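Side-chain contacts in protein Amuc_1100 (Akkermansia muciniphila, PDB 6KNY), which is of unknown function but is a membrane protein with a transmembrane helix, here a monomer lacking its transmembrane region: residues L102-Y107 with G121-A126; N128-K133 with Y199-N204. All coordinates share one frame; numbering follows the deposited sequence.

Interaction 1: L102-Y107 with G121-A126; sequences LGFQVY and GFELKA
F104 drives the far end of its ring against the backbone of helix 117-134 at E123 and L124, a compact example of how an aromatic residue joins a loop to a helix. Its CZ lies 3.6 Å from L124 N, approached obliquely, while the carbonyl carbon of E123 sits at the ring edge, near the ring plane. Beside this backbone contact the L124 side chain adds its own surface: CB packs 3.8 Å from F104 CZ, and CD1 reaches across to F104 CE2 at 3.9 Å. That same L124 CD1 also meets L102 CD1 at 4.0 Å, the two leucine side chains crossing at about a right angle, which makes this one methyl the common neighbour of both loop residues.

E123 flanks the ring with OE1 4.0 Å from F104 CE1, its carboxylate turned 84° from the ring plane. The main partner of this carboxylate is R147, in a salt bridge; R147 also touches F104, and R147 NE hydrogen-bonds to G103 O, so charge pairing and loop backbone share one second-shell residue.

The loop conformation aims these groups. L102 leaves the preceding helix with positive phi, and G103 follows at phi 90°, where a CB would jam against the L102 carbonyl. F104 CG then stands beside its own backbone N (chi1 -59°), delivering the ring to the helix. A serine at F104 would probably leave L124 and the stem of E123 without their aromatic neighbour and open a gap against the helix backbone.

Helix 70-91 covers the site further: F73 meets F104 edge-to-face and, with F80, touches L124, while L84 packs on L102. E123 touches L273 of strand 265-276, so the contact lies buried between helix 70-91 and the sheet.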
# COMPACT_ATOMS: atom_id res chain seq x y z
N LEU A 102 -7.49 -3.98 0.11
CA LEU A 102 -6.31 -3.11 0.17
C LEU A 102 -6.08 -2.49 1.55
O LEU A 102 -5.47 -1.42 1.65
CB LEU A 102 -6.41 -2.00 -0.89
CG LEU A 102 -6.37 -2.52 -2.33
CD1 LEU A 102 -6.78 -1.41 -3.31
CD2 LEU A 102 -4.99 -3.09 -2.67
N GLY A 103 -6.56 -3.14 2.61
CA GLY A 103 -6.48 -2.63 3.96
C GLY A 103 -7.65 -1.77 4.40
O GLY A 103 -7.64 -1.28 5.54
N PHE A 104 -8.65 -1.56 3.55
CA PHE A 104 -9.71 -0.62 3.85
C PHE A 104 -11.08 -1.29 3.90
O PHE A 104 -12.10 -0.65 3.60
CB PHE A 104 -9.72 0.52 2.82
CG PHE A 104 -8.42 1.30 2.73
CD1 PHE A 104 -8.22 2.44 3.51
CD2 PHE A 104 -7.43 0.93 1.83
CE1 PHE A 104 -7.05 3.19 3.39
CE2 PHE A 104 -6.24 1.68 1.71
CZ PHE A 104 -6.05 2.79 2.49
N GLN A 105 -11.15 -2.57 4.29
CA GLN A 105 -12.45 -3.23 4.35
C GLN A 105 -13.36 -2.58 5.39
O GLN A 105 -14.58 -2.65 5.28
CB GLN A 105 -12.31 -4.73 4.65
CG GLN A 105 -13.64 -5.50 4.48
CD GLN A 105 -13.49 -7.01 4.56
OE1 GLN A 105 -12.59 -7.52 5.22
NE2 GLN A 105 -14.38 -7.74 3.88
N VAL A 106 -12.77 -1.92 6.38
CA VAL A 106 -13.58 -1.18 7.35
C VAL A 106 -14.46 -0.12 6.68
O VAL A 106 -15.45 0.34 7.27
CB VAL A 106 -12.64 -0.56 8.40
CG1 VAL A 106 -11.74 0.52 7.76
CG2 VAL A 106 -13.43 -0.01 9.59
N TYR A 107 -14.13 0.29 5.46
CA TYR A 107 -14.93 1.28 4.74
C TYR A 107 -15.67 0.67 3.55
O TYR A 107 -16.02 1.38 2.60
CB TYR A 107 -14.04 2.44 4.31
CG TYR A 107 -13.38 3.15 5.48
CD1 TYR A 107 -14.14 3.70 6.50
CD2 TYR A 107 -11.99 3.23 5.57
CE1 TYR A 107 -13.55 4.34 7.58
CE2 TYR A 107 -11.38 3.86 6.66
CZ TYR A 107 -12.17 4.42 7.66
OH TYR A 107 -11.59 5.07 8.74
N GLY A 121 -7.12 8.91 1.11
CA GLY A 121 -6.97 8.81 -0.34
C GLY A 121 -5.51 8.75 -0.76
O GLY A 121 -5.16 8.05 -1.70
N PHE A 122 -4.65 9.48 -0.05
CA PHE A 122 -3.22 9.34 -0.27
C PHE A 122 -2.78 7.91 0.04
O PHE A 122 -2.09 7.28 -0.77
CB PHE A 122 -2.44 10.32 0.61
CG PHE A 122 -0.97 9.99 0.73
CD1 PHE A 122 -0.09 10.36 -0.28
CD2 PHE A 122 -0.48 9.29 1.82
CE1 PHE A 122 1.27 10.04 -0.19
CE2 PHE A 122 0.87 8.98 1.91
CZ PHE A 122 1.74 9.36 0.92
N GLU A 123 -3.20 7.39 1.19
CA GLU A 123 -2.78 6.04 1.59
C GLU A 123 -3.32 4.99 0.64
O GLU A 123 -2.61 4.05 0.26
CB GLU A 123 -3.23 5.75 3.03
CG GLU A 123 -2.56 4.52 3.58
CD GLU A 123 -2.89 4.26 5.03
OE1 GLU A 123 -3.97 4.67 5.49
OE2 GLU A 123 -2.06 3.61 5.70
N LEU A 124 -4.59 5.13 0.24
CA LEU A 124 -5.17 4.20 -0.72
C LEU A 124 -4.45 4.25 -2.07
O LEU A 124 -4.19 3.21 -2.67
CB LEU A 124 -6.66 4.52 -0.89
CG LEU A 124 -7.42 3.82 -2.02
CD1 LEU A 124 -7.22 2.29 -1.98
CD2 LEU A 124 -8.91 4.20 -2.00
N LYS A 125 -4.12 5.45 -2.55
CA LYS A 125 -3.43 5.53 -3.85
C LYS A 125 -2.05 4.89 -3.78
O LYS A 125 -1.64 4.20 -4.72
CB LYS A 125 -3.32 6.98 -4.33
CG LYS A 125 -4.64 7.53 -4.88
CD LYS A 125 -4.68 7.70 -6.43
CE LYS A 125 -5.89 8.50 -6.96
NZ LYS A 125 -6.70 7.83 -8.03
N ALA A 126 -1.33 5.08 -2.67
CA ALA A 126 -0.00 4.49 -2.53
C ALA A 126 -0.08 2.96 -2.42
O ALA A 126 0.69 2.24 -3.07
CB ALA A 126 0.71 5.08 -1.30

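Interaction 2: N128-K133 with Y199-N204; sequences NSLVNK and YLFTVN
N128 O receives two N-H groups of N132, in the turn of helix that sets L130 and S129 against F201 and Y199. The backbone N132 N donates from 3.1 Å, as expected in a helix, and the side-chain N132 ND2 from 2.6 Å, bent to 142° at the hydrogen. The two donors come from opposite faces of the carbonyl plane, ND2 lying above the plane; the second bond ties the N132 amide back onto its own helix.

Across the contact the forces are apolar. L130 lays its CD2 methyl over the centre of one face of the F201 ring, 3.6 Å from the centroid and 9° off the ring normal, a textbook CH-pi approach. L130 CB lies over the same face but displaced outward, 3.8 Å from F201 CE2, so that the leucine runs along the ring with both carbons on one side of it. With CG anti to the backbone N (chi1 175°), CD2 is carried over the ring. S129 CB comes obliquely to Y199 CE2 at 4.3 Å, a looser touch at the margin.

F201 also packs on A126 and on L273 of strand 265-276, which holds 201-210 by backbone bonds such as T202 with N272. Helix 117-134 therefore rests on one edge of the sheet, against the outer strand 201-210 and its neighbour 265-276, while its N128 and V131 touch F80 and L84 of helix 70-91.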
# COMPACT_ATOMS: atom_id res chain seq x y z
N ASN A 128 -2.60 1.01 -3.38
CA ASN A 128 -3.05 0.53 -4.69
C ASN A 128 -1.90 0.40 -5.68
O ASN A 128 -1.81 -0.58 -6.42
CB ASN A 128 -4.11 1.46 -5.29
CG ASN A 128 -4.62 0.93 -6.63
OD1 ASN A 128 -5.23 -0.14 -6.70
ND2 ASN A 128 -4.31 1.64 -7.70
N SER A 129 -1.03 1.41 -5.72
CA SER A 129 0.09 1.37 -6.66
C SER A 129 1.07 0.26 -6.30
O SER A 129 1.55 -0.47 -7.17
CB SER A 129 0.80 2.73 -6.68
OG SER A 129 1.97 2.65 -7.46
N LEU A 130 1.37 0.12 -5.00
CA LEU A 130 2.27 -0.94 -4.53
C LEU A 130 1.75 -2.33 -4.87
O LEU A 130 2.46 -3.15 -5.46
CB LEU A 130 2.46 -0.83 -3.01
CG LEU A 130 3.30 -1.95 -2.36
CD1 LEU A 130 4.65 -2.12 -3.07
CD2 LEU A 130 3.50 -1.68 -0.87
N VAL A 131 0.51 -2.63 -4.49
CA VAL A 131 0.01 -3.98 -4.72
C VAL A 131 -0.03 -4.29 -6.22
O VAL A 131 0.28 -5.41 -6.65
CB VAL A 131 -1.36 -4.15 -4.05
CG1 VAL A 131 -1.96 -5.51 -4.40
CG2 VAL A 131 -1.20 -4.04 -2.54
N ASN A 132 -0.34 -3.28 -7.04
CA ASN A 132 -0.40 -3.51 -8.48
C ASN A 132 0.97 -3.83 -9.06
O ASN A 132 1.09 -4.70 -9.94
CB ASN A 132 -1.03 -2.30 -9.17
CG ASN A 132 -2.54 -2.37 -9.17
OD1 ASN A 132 -3.13 -3.24 -9.81
ND2 ASN A 132 -3.18 -1.51 -8.39
N LYS A 133 2.03 -3.17 -8.58
CA LYS A 133 3.37 -3.60 -8.96
C LYS A 133 3.68 -5.02 -8.49
O LYS A 133 4.31 -5.80 -9.21
CB LYS A 133 4.42 -2.61 -8.43
N TYR A 199 6.18 6.84 -4.30
CA TYR A 199 5.76 6.62 -2.92
C TYR A 199 6.88 5.93 -2.18
O TYR A 199 7.48 4.98 -2.71
CB TYR A 199 4.47 5.78 -2.87
CG TYR A 199 3.27 6.46 -3.48
CD1 TYR A 199 2.55 7.42 -2.77
CD2 TYR A 199 2.83 6.13 -4.76
CE1 TYR A 199 1.42 8.02 -3.32
CE2 TYR A 199 1.71 6.74 -5.32
CZ TYR A 199 1.02 7.68 -4.60
OH TYR A 199 -0.09 8.29 -5.15
N LEU A 200 7.18 6.39 -0.96
CA LEU A 200 8.27 5.84 -0.16
C LEU A 200 7.72 4.88 0.89
O LEU A 200 7.10 5.31 1.87
CB LEU A 200 9.07 6.97 0.50
CG LEU A 200 10.22 6.59 1.44
CD1 LEU A 200 11.26 5.73 0.73
CD2 LEU A 200 10.88 7.89 1.99
N PHE A 201 7.94 3.58 0.68
CA PHE A 201 7.64 2.55 1.68
C PHE A 201 8.95 2.12 2.32
O PHE A 201 9.90 1.77 1.61
CB PHE A 201 6.97 1.33 1.06
CG PHE A 201 5.55 1.56 0.62
CD1 PHE A 201 4.49 1.33 1.50
CD2 PHE A 201 5.26 1.95 -0.69
CE1 PHE A 201 3.17 1.52 1.09
CE2 PHE A 201 3.95 2.14 -1.09
CZ PHE A 201 2.91 1.92 -0.21
N THR A 202 9.01 2.17 3.64
CA THR A 202 10.21 1.74 4.33
C THR A 202 9.90 0.46 5.08
O THR A 202 8.76 0.21 5.47
CB THR A 202 10.73 2.85 5.25
OG1 THR A 202 12.04 2.49 5.73
CG2 THR A 202 9.79 3.06 6.43
N VAL A 203 10.90 -0.40 5.21
CA VAL A 203 10.69 -1.76 5.73
C VAL A 203 10.93 -1.74 7.23
O VAL A 203 12.07 -1.56 7.68
CB VAL A 203 11.60 -2.78 5.03
CG1 VAL A 203 11.48 -4.15 5.72
CG2 VAL A 203 11.24 -2.89 3.55
N ASN A 204 9.86 -1.90 8.00
CA ASN A 204 9.99 -2.06 9.44
C ASN A 204 10.50 -3.45 9.79
O ASN A 204 11.41 -3.59 10.62
CB ASN A 204 8.65 -1.77 10.11
CG ASN A 204 8.72 -1.93 11.61
OD1 ASN A 204 9.54 -1.29 12.28
ND2 ASN A 204 7.86 -2.79 12.14

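Helix 117-134 is common to both contacts: interaction 1 uses its earlier turns and interaction 2 its later ones, with centres about 12 Å apart. They touch directly through A126 and F122 of the first and Y199 and F201 of the second. A126 O lies 3.6 Å from F201 CZ, and F122 CE1 approaches Y199 CE1 at 3.7 Å. In series along the chain, they show how one helix can serve as a central layer, taking the loop 102-107 and helix 70-91 against some of its residues and the sheet against others. Neither contact is tied to a known active site or ligand; together they join the layers of the domain.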